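Local structure of alcohol dehydrogenase, zinc-containing (1VJ0) at residues 202-207 and 225-230; 237-242 and 343-348; 182-187 and 212-217; 243-248 and 257-262. The protein probably works as a zinc-containing alcohol dehydrogenase, an oxidoreductase whose chain holds two zinc ions. All blocks are in the same frame, centred on the assembly; numbering follows the deposited sequence.

Interaction 1: residues 202-207 and 225-230; sequences QGAGPL and VIAGSP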
loop_
_atom_site.group_PDB
_atom_site.type_symbol
_atom_site.label_atom_id
_atom_site.label_comp_id
_atom_site.label_asym_id
_atom_site.label_seq_id
_atom_site.Cartn_x
_atom_site.Cartn_y
_atom_site.Cartn_z
ATOM N N GLN A 202 24.054 6.174 -2.531
ATOM C CA GLN A 202 25.451 5.712 -2.359
ATOM C C GLN A 202 25.922 5.198 -3.689
ATOM O O GLN A 202 25.383 4.187 -4.175
ATOM C CB GLN A 202 25.555 4.592 -1.318
ATOM C CG GLN A 202 24.989 4.920 0.040
ATOM C CD GLN A 202 24.982 3.728 0.959
ATOM O OE1 GLN A 202 24.158 2.815 0.798
ATOM N NE2 GLN A 202 25.936 3.692 1.903
ATOM N N GLY A 203 26.904 5.859 -4.284
ATOM C CA GLY A 203 27.435 5.461 -5.577
ATOM C C GLY A 203 27.008 6.457 -6.634
ATOM O O GLY A 203 25.938 7.052 -6.515
ATOM N N ALA A 204 27.901 6.721 -7.593
ATOM C CA ALA A 204 27.663 7.709 -8.655
ATOM C C ALA A 204 28.079 7.179 -10.011
ATOM O O ALA A 204 28.689 7.890 -10.823
ATOM C CB ALA A 204 28.414 8.980 -8.329
ATOM N N GLY A 205 27.866 5.881 -10.188
ATOM C CA GLY A 205 27.848 5.217 -11.495
ATOM C C GLY A 205 26.477 5.411 -12.113
ATOM O O GLY A 205 25.644 6.096 -11.570
ATOM N N PRO A 206 26.223 4.846 -13.277
ATOM C CA PRO A 206 24.913 5.067 -13.955
ATOM C C PRO A 206 23.695 4.771 -13.094
ATOM O O PRO A 206 22.689 5.512 -13.138
ATOM C CB PRO A 206 24.972 4.110 -15.146
ATOM C CG PRO A 206 26.422 4.102 -15.487
ATOM C CD PRO A 206 27.175 4.114 -14.127
ATOM N N LEU A 207 23.757 3.701 -12.319
ATOM C CA LEU A 207 22.658 3.376 -11.407
ATOM C C LEU A 207 22.362 4.506 -10.431
ATOM O O LEU A 207 21.201 5.019 -10.326
ATOM C CB LEU A 207 22.971 2.079 -10.665
ATOM C CG LEU A 207 21.910 1.573 -9.656
ATOM C CD1 LEU A 207 20.653 1.193 -10.366
ATOM C CD2 LEU A 207 22.427 0.392 -8.908
ATOM N N VAL A 225 24.203 12.681 -2.691
ATOM C CA VAL A 225 25.004 11.568 -3.222
ATOM C C VAL A 225 26.361 11.423 -2.491
ATOM O O VAL A 225 27.046 12.408 -2.277
ATOM C CB VAL A 225 25.267 11.769 -4.713
ATOM C CG1 VAL A 225 26.123 10.619 -5.276
ATOM C CG2 VAL A 225 23.934 11.858 -5.461
ATOM N N ILE A 226 26.695 10.184 -2.103
ATOM C CA ILE A 226 27.960 9.860 -1.450
ATOM C C ILE A 226 28.702 8.911 -2.388
ATOM O O ILE A 226 28.173 7.867 -2.779
ATOM C CB ILE A 226 27.760 9.177 -0.066
ATOM C CG1 ILE A 226 26.910 10.055 0.838
ATOM C CG2 ILE A 226 29.152 8.852 0.562
ATOM C CD1 ILE A 226 26.515 9.419 2.125
ATOM N N ALA A 227 29.886 9.312 -2.777
ATOM C CA ALA A 227 30.773 8.532 -3.650
ATOM C C ALA A 227 32.225 8.966 -3.453
ATOM O O ALA A 227 32.517 9.883 -2.678
ATOM C CB ALA A 227 30.370 8.681 -5.124
ATOM N N GLY A 228 33.129 8.317 -4.177
ATOM C CA GLY A 228 34.551 8.595 -4.111
ATOM C C GLY A 228 35.190 9.414 -5.221
ATOM O O GLY A 228 36.325 9.797 -5.083
ATOM N N SER A 229 34.494 9.651 -6.332
ATOM C CA SER A 229 35.086 10.275 -7.497
ATOM C C SER A 229 34.589 11.712 -7.623
ATOM O O SER A 229 33.388 11.917 -7.813
ATOM C CB SER A 229 34.622 9.528 -8.764
ATOM O OG SER A 229 35.009 10.313 -9.917
ATOM N N PRO A 230 35.460 12.702 -7.558
ATOM C CA PRO A 230 35.015 14.072 -7.780
ATOM C C PRO A 230 34.297 14.344 -9.104
ATOM O O PRO A 230 33.361 15.129 -9.126
ATOM C CB PRO A 230 36.310 14.890 -7.690
ATOM C CG PRO A 230 37.275 14.026 -6.975
ATOM C CD PRO A 230 36.897 12.639 -7.198
#
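The flat groups that meet here are two peptide units, linked by one bond: Gly203 N donates to Ile226 O at 2.8 Å, an almost straight bond (168° at the hydrogen) that enters nearly along the C=O axis. Gln202 CA approaches the same oxygen at 3.5 Å, a CA-H...O contact beside the stronger bond. Gly203 O has Val225 CG1 as its neighbour at 3.8 Å and is buried without a polar partner in the model. Val225 offers that methyl because CG1 stands anti to its own N (chi1 179°). Ala204 CB then closes the apolar side against Ala227 CB at 3.8 Å. Gly203 has backbone angles at which a CB would press on the carbonyl oxygen of Gln202, so glycine suits it. Together with Gly205, at the N-cap of the next helix, it belongs to a sequence matching the GxGxxG turn of Rossmann folds, consistent with dinucleotide binding in this family. The amide of Gln202 is held elsewhere, by Tyr294 and Ala280. Strands 198-202 and 222-227 run parallel at the two ends of a beta-alpha-beta unit, with helix 206-217 between them in the chain and helix 230-238 packing on Ala204, Val225 and Ala227.

Interaction 2: residues 237-242 and 343-348; sequences EEIGAD and YQLLSK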
loop_
_atom_site.group_PDB
_atom_site.type_symbol
_atom_site.label_atom_id
_atom_site.label_comp_id
_atom_site.label_asym_id
_atom_site.label_seq_id
_atom_site.Cartn_x
_atom_site.Cartn_y
_atom_site.Cartn_z
ATOM N N GLU A 237 25.766 16.545 -9.167
ATOM C CA GLU A 237 25.272 17.923 -8.976
ATOM C C GLU A 237 24.665 18.537 -10.231
ATOM O O GLU A 237 23.611 19.188 -10.178
ATOM C CB GLU A 237 26.413 18.846 -8.505
ATOM C CG GLU A 237 26.898 18.504 -7.082
ATOM C CD GLU A 237 28.210 19.168 -6.688
ATOM O OE1 GLU A 237 28.812 19.873 -7.532
ATOM O OE2 GLU A 237 28.647 18.942 -5.529
ATOM N N GLU A 238 25.339 18.366 -11.353
ATOM C CA GLU A 238 24.817 18.860 -12.620
ATOM C C GLU A 238 23.465 18.267 -13.027
ATOM O O GLU A 238 22.711 18.926 -13.758
ATOM C CB GLU A 238 25.818 18.610 -13.707
ATOM C CG GLU A 238 27.005 19.542 -13.551
ATOM C CD GLU A 238 28.061 19.369 -14.606
ATOM O OE1 GLU A 238 27.910 18.463 -15.472
ATOM O OE2 GLU A 238 29.028 20.158 -14.561
ATOM N N ILE A 239 23.127 17.067 -12.571
ATOM C CA ILE A 239 21.836 16.444 -12.986
ATOM C C ILE A 239 20.791 16.466 -11.865
ATOM O O ILE A 239 19.709 15.856 -11.996
ATOM C CB ILE A 239 22.009 15.020 -13.575
ATOM C CG1 ILE A 239 22.453 14.023 -12.512
ATOM C CG2 ILE A 239 22.968 15.006 -14.819
ATOM C CD1 ILE A 239 22.717 12.673 -13.066
ATOM N N GLY A 240 21.125 17.102 -10.747
ATOM C CA GLY A 240 20.124 17.552 -9.781
ATOM C C GLY A 240 20.376 17.272 -8.309
ATOM O O GLY A 240 19.519 17.569 -7.508
ATOM N N ALA A 241 21.506 16.649 -7.948
ATOM C CA ALA A 241 21.833 16.453 -6.527
ATOM C C ALA A 241 21.970 17.806 -5.807
ATOM O O ALA A 241 22.626 18.743 -6.319
ATOM C CB ALA A 241 23.115 15.622 -6.377
ATOM N N ASP A 242 21.414 17.906 -4.599
ATOM C CA ASP A 242 21.555 19.115 -3.773
ATOM C C ASP A 242 22.895 19.164 -3.026
ATOM O O ASP A 242 23.365 20.226 -2.676
ATOM C CB ASP A 242 20.432 19.166 -2.720
ATOM C CG ASP A 242 19.049 19.253 -3.346
ATOM O OD1 ASP A 242 18.763 20.300 -3.960
ATOM O OD2 ASP A 242 18.203 18.361 -3.261
ATOM N N TYR A 343 16.286 13.832 -21.139
ATOM C CA TYR A 343 17.312 13.452 -22.119
ATOM C C TYR A 343 18.580 14.296 -22.033
ATOM O O TYR A 343 19.676 13.768 -22.090
ATOM C CB TYR A 343 16.777 13.540 -23.571
ATOM C CG TYR A 343 15.823 12.422 -23.959
ATOM C CD1 TYR A 343 16.134 11.096 -23.684
ATOM C CD2 TYR A 343 14.639 12.690 -24.644
ATOM C CE1 TYR A 343 15.281 10.048 -24.030
ATOM C CE2 TYR A 343 13.760 11.638 -24.998
ATOM C CZ TYR A 343 14.105 10.314 -24.699
ATOM O OH TYR A 343 13.293 9.236 -25.016
ATOM N N GLN A 344 18.452 15.599 -21.938
ATOM C CA GLN A 344 19.638 16.430 -21.920
ATOM C C GLN A 344 20.518 16.218 -20.670
ATOM O O GLN A 344 21.744 16.233 -20.764
ATOM C CB GLN A 344 19.261 17.898 -22.067
ATOM C CG GLN A 344 18.903 18.313 -23.511
ATOM C CD GLN A 344 18.429 19.765 -23.581
ATOM O OE1 GLN A 344 19.144 20.628 -24.124
ATOM N NE2 GLN A 344 17.247 20.055 -22.972
ATOM N N LEU A 345 19.910 16.041 -19.508
ATOM C CA LEU A 345 20.677 15.691 -18.305
ATOM C C LEU A 345 21.292 14.322 -18.440
ATOM O O LEU A 345 22.471 14.166 -18.221
ATOM C CB LEU A 345 19.794 15.767 -17.048
ATOM C CG LEU A 345 19.350 17.227 -16.789
ATOM C CD1 LEU A 345 18.548 17.185 -15.518
ATOM C CD2 LEU A 345 20.468 18.180 -16.682
ATOM N N LEU A 346 20.494 13.323 -18.819
ATOM C CA LEU A 346 20.977 11.943 -18.850
ATOM C C LEU A 346 21.978 11.687 -19.966
ATOM O O LEU A 346 22.782 10.771 -19.847
ATOM C CB LEU A 346 19.822 10.952 -18.908
ATOM C CG LEU A 346 18.956 11.031 -17.624
ATOM C CD1 LEU A 346 17.601 10.352 -17.783
ATOM C CD2 LEU A 346 19.699 10.373 -16.479
ATOM N N SER A 347 21.991 12.505 -21.021
ATOM C CA SER A 347 23.005 12.296 -22.060
ATOM C C SER A 347 24.388 12.593 -21.504
ATOM O O SER A 347 25.373 12.139 -22.076
ATOM C CB SER A 347 22.790 13.115 -23.347
ATOM O OG SER A 347 22.707 14.501 -23.074
ATOM N N LYS A 348 24.478 13.360 -20.417
ATOM C CA LYS A 348 25.759 13.626 -19.812
ATOM C C LYS A 348 26.510 12.357 -19.314
ATOM O O LYS A 348 27.717 12.386 -19.103
ATOM C CB LYS A 348 25.605 14.648 -18.668
ATOM C CG LYS A 348 25.073 16.041 -19.106
ATOM C CD LYS A 348 24.975 16.986 -17.901
ATOM C CE LYS A 348 24.326 18.297 -18.281
ATOM N NZ LYS A 348 25.220 19.121 -19.150
#
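Apolar contact comes first, between Ile239 and Leu345, whose side chains slide past each other in opposite directions. Ile239 CG2 meets Leu345 CB at 4.0 Å; with chi1 at 68° CG1 takes the crowded position and CG2 lies anti to the carbonyl carbon, turned to Leu345. Lys348 joins with its aliphatic chain, CD lying 4.2 Å from Ile239 CG2. A second kind pairs methyls with backbone carbonyls: Ile239 CG2 rests 3.5 Å from Leu345 O, and the two methyls of Leu345 each approach a carbonyl oxygen, CD2 3.8 Å from Glu238 O and CD1 3.9 Å from Ile239 O. Charge is the third and loosest. The side chains of Glu238 and Lys348 cross at about a right angle, Glu238 OE1 standing 4.6 Å from Lys348 NZ, so opposite charges are near without touching. Gly240, with positive phi, makes a Schellman motif just after helix 230-238, directly beyond Ile239. Ile239 and Leu346 both also pack on helix 206-217, where helices 230-238 and 343-346 converge. With no hydrogen bond spanning the two segments, the contact probably holds chiefly by apolar packing round the buried Ile239, with a diffuse attraction likely between the exposed carboxylate and ammonium.

Interaction 3: residues 182-187 and 212-217; sequences TAYHAF and VVIARS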
loop_
_atom_site.group_PDB
_atom_site.type_symbol
_atom_site.label_atom_id
_atom_site.label_comp_id
_atom_site.label_asym_id
_atom_site.label_seq_id
_atom_site.Cartn_x
_atom_site.Cartn_y
_atom_site.Cartn_z
ATOM N N THR A 182 16.403 -0.520 -13.073
ATOM C CA THR A 182 16.707 -1.050 -11.774
ATOM C C THR A 182 16.609 0.070 -10.723
ATOM O O THR A 182 15.994 -0.120 -9.662
ATOM C CB THR A 182 18.085 -1.744 -11.813
ATOM O OG1 THR A 182 18.000 -2.872 -12.661
ATOM C CG2 THR A 182 18.459 -2.280 -10.447
ATOM N N ALA A 183 17.163 1.252 -11.012
ATOM C CA ALA A 183 16.986 2.392 -10.114
ATOM C C ALA A 183 15.480 2.735 -9.932
ATOM O O ALA A 183 15.013 2.976 -8.830
ATOM C CB ALA A 183 17.786 3.626 -10.634
ATOM N N TYR A 184 14.710 2.731 -11.020
ATOM C CA TYR A 184 13.278 2.947 -10.895
ATOM C C TYR A 184 12.638 1.931 -9.956
ATOM O O TYR A 184 11.871 2.296 -9.043
ATOM C CB TYR A 184 12.529 3.087 -12.264
ATOM C CG TYR A 184 11.125 3.438 -11.909
ATOM C CD1 TYR A 184 10.807 4.717 -11.521
ATOM C CD2 TYR A 184 10.162 2.455 -11.793
ATOM C CE1 TYR A 184 9.555 5.027 -11.041
ATOM C CE2 TYR A 184 8.887 2.761 -11.328
ATOM C CZ TYR A 184 8.602 4.034 -10.948
ATOM O OH TYR A 184 7.350 4.304 -10.456
ATOM N N HIS A 185 12.912 0.653 -10.164
ATOM C CA HIS A 185 12.396 -0.404 -9.322
ATOM C C HIS A 185 12.649 -0.032 -7.846
ATOM O O HIS A 185 11.787 -0.166 -6.950
ATOM C CB HIS A 185 13.098 -1.736 -9.720
ATOM C CG HIS A 185 12.648 -2.944 -8.956
ATOM N ND1 HIS A 185 13.077 -4.222 -9.272
ATOM C CD2 HIS A 185 11.755 -3.089 -7.956
ATOM C CE1 HIS A 185 12.514 -5.086 -8.444
ATOM N NE2 HIS A 185 11.689 -4.426 -7.642
ATOM N N ALA A 186 13.852 0.431 -7.572
ATOM C CA ALA A 186 14.237 0.725 -6.206
ATOM C C ALA A 186 13.407 1.776 -5.550
ATOM O O ALA A 186 13.114 1.690 -4.360
ATOM C CB ALA A 186 15.664 1.178 -6.182
ATOM N N PHE A 187 13.092 2.815 -6.311
ATOM C CA PHE A 187 12.233 3.912 -5.868
ATOM C C PHE A 187 10.776 3.520 -5.812
ATOM O O PHE A 187 10.053 3.940 -4.882
ATOM C CB PHE A 187 12.456 5.127 -6.763
ATOM C CG PHE A 187 13.712 5.891 -6.427
ATOM C CD1 PHE A 187 14.931 5.540 -6.981
ATOM C CD2 PHE A 187 13.661 7.002 -5.563
ATOM C CE1 PHE A 187 16.104 6.241 -6.646
ATOM C CE2 PHE A 187 14.798 7.720 -5.243
ATOM C CZ PHE A 187 16.061 7.300 -5.781
ATOM N N VAL A 212 19.438 9.832 -9.028
ATOM C CA VAL A 212 19.339 11.291 -8.814
ATOM C C VAL A 212 18.161 11.880 -9.594
ATOM O O VAL A 212 17.292 12.566 -9.021
ATOM C CB VAL A 212 20.661 12.035 -9.199
ATOM C CG1 VAL A 212 20.488 13.565 -9.138
ATOM C CG2 VAL A 212 21.816 11.599 -8.234
ATOM N N VAL A 213 18.101 11.593 -10.888
ATOM C CA VAL A 213 17.040 12.091 -11.749
ATOM C C VAL A 213 15.658 11.532 -11.369
ATOM O O VAL A 213 14.661 12.273 -11.364
ATOM C CB VAL A 213 17.403 11.815 -13.226
ATOM C CG1 VAL A 213 16.262 12.131 -14.180
ATOM C CG2 VAL A 213 18.656 12.581 -13.599
ATOM N N ILE A 214 15.593 10.257 -10.977
ATOM C CA ILE A 214 14.337 9.649 -10.590
ATOM C C ILE A 214 13.907 10.286 -9.297
ATOM O O ILE A 214 12.748 10.671 -9.190
ATOM C CB ILE A 214 14.451 8.145 -10.469
ATOM C CG1 ILE A 214 14.672 7.518 -11.860
ATOM C CG2 ILE A 214 13.260 7.504 -9.756
ATOM C CD1 ILE A 214 15.354 6.120 -11.763
ATOM N N ALA A 215 14.818 10.425 -8.342
ATOM C CA ALA A 215 14.454 11.055 -7.051
ATOM C C ALA A 215 13.873 12.441 -7.261
ATOM O O ALA A 215 12.842 12.789 -6.703
ATOM C CB ALA A 215 15.661 11.131 -6.100
ATOM N N ARG A 216 14.553 13.230 -8.092
ATOM C CA ARG A 216 14.096 14.583 -8.429
ATOM C C ARG A 216 12.707 14.525 -9.102
ATOM O O ARG A 216 11.814 15.258 -8.738
ATOM C CB ARG A 216 15.090 15.270 -9.362
ATOM C CG ARG A 216 16.245 15.972 -8.705
ATOM C CD ARG A 216 15.963 17.469 -8.298
ATOM N NE ARG A 216 15.352 17.544 -6.966
ATOM C CZ ARG A 216 15.986 17.779 -5.821
ATOM N NH1 ARG A 216 17.291 17.978 -5.796
ATOM N NH2 ARG A 216 15.300 17.813 -4.680
ATOM N N SER A 217 12.534 13.622 -10.059
ATOM C CA SER A 217 11.303 13.532 -10.817
ATOM C C SER A 217 10.072 13.125 -10.018
ATOM O O SER A 217 8.974 13.554 -10.345
ATOM C CB SER A 217 11.492 12.576 -11.993
ATOM O OG SER A 217 12.533 13.054 -12.817
#
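Two torsions bring Ile214 and Phe187 together: with chi1 at -68° Ile214 holds CG2 anti to its backbone N, and in Phe187 CG lies anti to the carbonyl carbon, which turns the ring beneath that methyl. Ile214 CG2 sits over a ring face, 4.1 Å from the Phe187 centroid, as a CH-pi contact 28° off the normal. Ala215 N hangs over the same face, displaced from the ring centre, and Ala183 O lies in plane at an edge. Phe187 CE2 touches Ala215 CB at 3.6 Å. The other branch of Ile214 is extended, its CD1 reaching Ala183 CB at 3.7 Å and also lying against Tyr184 N, while the Tyr184 side chain crosses Ile214 at about a right angle. Replacing Phe187 with an alanine would probably strip Ile214 CG2 of its aromatic support and open a gap beside Ala215. Tyr184 OH reaches beyond the contact to Ser193 of a second subunit. The axes of segments 182-187 and 212-217 approach to 9.8 Å and cross at -40°. Helix 170-188, which carries the zinc ligand Cys178, packs beside helix 206-217 against the parallel Rossmann sheet, Phe187 resting on Leu272 of strand 268-273 and Ala215 on Val223 of strand 222-227.

Interaction 4: residues 243-248 and 257-262; sequences LTLNRR and KAIMDI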
loop_
_atom_site.group_PDB
_atom_site.type_symbol
_atom_site.label_atom_id
_atom_site.label_comp_id
_atom_site.label_asym_id
_atom_site.label_seq_id
_atom_site.Cartn_x
_atom_site.Cartn_y
_atom_site.Cartn_z
ATOM N N LEU A 243 23.443 17.995 -2.714
ATOM C CA LEU A 243 24.690 17.893 -1.964
ATOM C C LEU A 243 25.375 16.651 -2.384
ATOM O O LEU A 243 24.718 15.623 -2.639
ATOM C CB LEU A 243 24.379 17.771 -0.468
ATOM C CG LEU A 243 25.547 17.623 0.501
ATOM C CD1 LEU A 243 26.416 18.857 0.495
ATOM C CD2 LEU A 243 25.063 17.332 1.916
ATOM N N THR A 244 26.681 16.734 -2.495
ATOM C CA THR A 244 27.552 15.534 -2.651
ATOM C C THR A 244 28.545 15.467 -1.517
ATOM O O THR A 244 28.934 16.475 -0.970
ATOM C CB THR A 244 28.266 15.446 -4.026
ATOM O OG1 THR A 244 29.151 16.547 -4.258
ATOM C CG2 THR A 244 27.261 15.553 -5.136
ATOM N N LEU A 245 28.885 14.253 -1.118
ATOM C CA LEU A 245 29.907 14.032 -0.124
ATOM C C LEU A 245 30.893 12.992 -0.624
ATOM O O LEU A 245 30.519 11.835 -0.928
ATOM C CB LEU A 245 29.254 13.536 1.143
ATOM C CG LEU A 245 28.218 14.474 1.784
ATOM C CD1 LEU A 245 27.257 13.709 2.656
ATOM C CD2 LEU A 245 28.913 15.558 2.580
ATOM N N ASN A 246 32.148 13.412 -0.722
ATOM C CA ASN A 246 33.222 12.547 -1.117
ATOM C C ASN A 246 33.730 11.685 0.046
ATOM O O ASN A 246 34.390 12.187 0.982
ATOM C CB ASN A 246 34.354 13.396 -1.661
ATOM C CG ASN A 246 35.405 12.587 -2.326
ATOM O OD1 ASN A 246 35.736 11.505 -1.845
ATOM N ND2 ASN A 246 36.032 13.149 -3.389
ATOM N N ARG A 247 33.440 10.387 -0.010
ATOM C CA ARG A 247 33.792 9.493 1.101
ATOM C C ARG A 247 35.275 9.242 1.256
ATOM O O ARG A 247 35.724 8.877 2.324
ATOM C CB ARG A 247 32.947 8.204 1.045
ATOM C CG ARG A 247 33.316 7.328 -0.062
ATOM C CD ARG A 247 32.732 5.905 0.045
ATOM N NE ARG A 247 33.414 5.182 -1.015
ATOM C CZ ARG A 247 34.590 4.608 -0.879
ATOM N NH1 ARG A 247 35.216 4.572 0.304
ATOM N NH2 ARG A 247 35.141 4.022 -1.939
ATOM N N ARG A 248 36.077 9.541 0.236
ATOM C CA ARG A 248 37.507 9.490 0.400
ATOM C C ARG A 248 38.046 10.744 1.104
ATOM O O ARG A 248 39.205 10.743 1.539
ATOM C CB ARG A 248 38.227 9.286 -0.944
ATOM C CG ARG A 248 37.781 8.012 -1.647
ATOM C CD ARG A 248 38.588 7.654 -2.939
ATOM N N LYS A 257 26.814 13.794 10.190
ATOM C CA LYS A 257 26.462 15.142 10.639
ATOM C C LYS A 257 25.800 15.965 9.532
ATOM O O LYS A 257 24.796 16.612 9.785
ATOM C CB LYS A 257 27.681 15.879 11.193
ATOM C CG LYS A 257 27.433 17.392 11.515
ATOM N N ALA A 258 26.354 15.913 8.321
ATOM C CA ALA A 258 25.796 16.613 7.199
ATOM C C ALA A 258 24.368 16.176 6.929
ATOM O O ALA A 258 23.505 17.013 6.693
ATOM C CB ALA A 258 26.632 16.424 5.957
ATOM N N ILE A 259 24.116 14.880 6.935
ATOM C CA ILE A 259 22.775 14.390 6.695
ATOM C C ILE A 259 21.869 14.723 7.868
ATOM O O ILE A 259 20.735 15.091 7.674
ATOM C CB ILE A 259 22.801 12.873 6.369
ATOM C CG1 ILE A 259 23.173 12.651 4.910
ATOM C CG2 ILE A 259 21.449 12.270 6.450
ATOM C CD1 ILE A 259 24.508 12.481 4.641
ATOM N N MET A 260 22.357 14.564 9.093
ATOM C CA MET A 260 21.554 14.920 10.264
ATOM C C MET A 260 21.151 16.418 10.242
ATOM O O MET A 260 20.018 16.748 10.549
ATOM C CB MET A 260 22.297 14.565 11.561
ATOM C CG MET A 260 22.450 13.080 11.885
ATOM S SD MET A 260 20.923 12.117 11.746
ATOM C CE MET A 260 21.423 10.385 11.491
ATOM N N ASP A 261 22.037 17.307 9.817
ATOM C CA ASP A 261 21.730 18.740 9.766
ATOM C C ASP A 261 20.569 19.066 8.788
ATOM O O ASP A 261 19.664 19.842 9.101
ATOM C CB ASP A 261 22.979 19.570 9.364
ATOM C CG ASP A 261 24.041 19.630 10.470
ATOM O OD1 ASP A 261 23.743 19.303 11.662
ATOM O OD2 ASP A 261 25.219 20.007 10.225
ATOM N N ILE A 262 20.611 18.470 7.621
ATOM C CA ILE A 262 19.593 18.645 6.624
ATOM C C ILE A 262 18.245 18.054 7.023
ATOM O O ILE A 262 17.273 18.453 6.441
ATOM C CB ILE A 262 20.089 17.963 5.318
ATOM C CG1 ILE A 262 21.184 18.806 4.700
ATOM C CG2 ILE A 262 19.018 17.708 4.291
ATOM C CD1 ILE A 262 21.917 18.043 3.633
#
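Leu245 and Ile259 meet methyl to methyl, Leu245 CD1 lying 3.6 Å from Ile259 CD1, with the two side chains set at a slant to each other. The Ile259 side chain starts out alongside the strand rather than at it; its end comes nearer because chi2 of 92°, away from the staggered positions, swings CD1 across. The other branch of Leu245, CD2, approaches Ala258 CB at 4.2 Å, so this leucine spreads its fork over two successive helix residues. Leu243 lies two residues back on the same side of the strand, and its CD2 reaches Ile262 CD1 at 3.7 Å, again at an oblique angle, one turn further along the helix. The two leucines differ in chi1, CG anti to the backbone N in Leu243 (179°) and to the carbonyl carbon in Leu245, yet both bring CD2 to the helix. Strand 243-246 is, within this chain, the outermost strand at one end of the parallel Rossmann sheet, and helix 252-262 lies in the crossover that carries the chain from it to strand 268-273, on the far side of strand 198-202. Strand 243-246 and segment 257-262 run nearly antiparallel, at 162°, their axes approaching to 10.8 Å. Both leucines also touch Ile224 of the neighbouring strand, and Ile262 reaches Asn222. Where the strand ends, Asn246 OD1 accepts from Arg248 N at 2.9 Å, in the carbonyl plane, an Asx turn that leads toward the helix.

From the N terminus, helix 170-188 opens interaction 3 and strand 198-202 then opens interaction 1; interaction 3 closes on helix 206-217 before interaction 1 closes on strand 222-227, so these two cross. Interaction 2 opens afterwards at the end of helix 230-238 and closes about a hundred residues later at 343-348, and the short loop of interaction 4 falls within that span. Interactions 1 and 4 share a sheet, strands 222-227 and 243-246 being neighbours joined by backbone bonds. Interactions 2 and 3 are tied by a salt bridge from Arg216 to Asp242. Together they join the Rossmann-type sheet to helices 170-188, 206-217, 230-238 and 252-262, with helix 343-346 packed against 206-217 and 230-238.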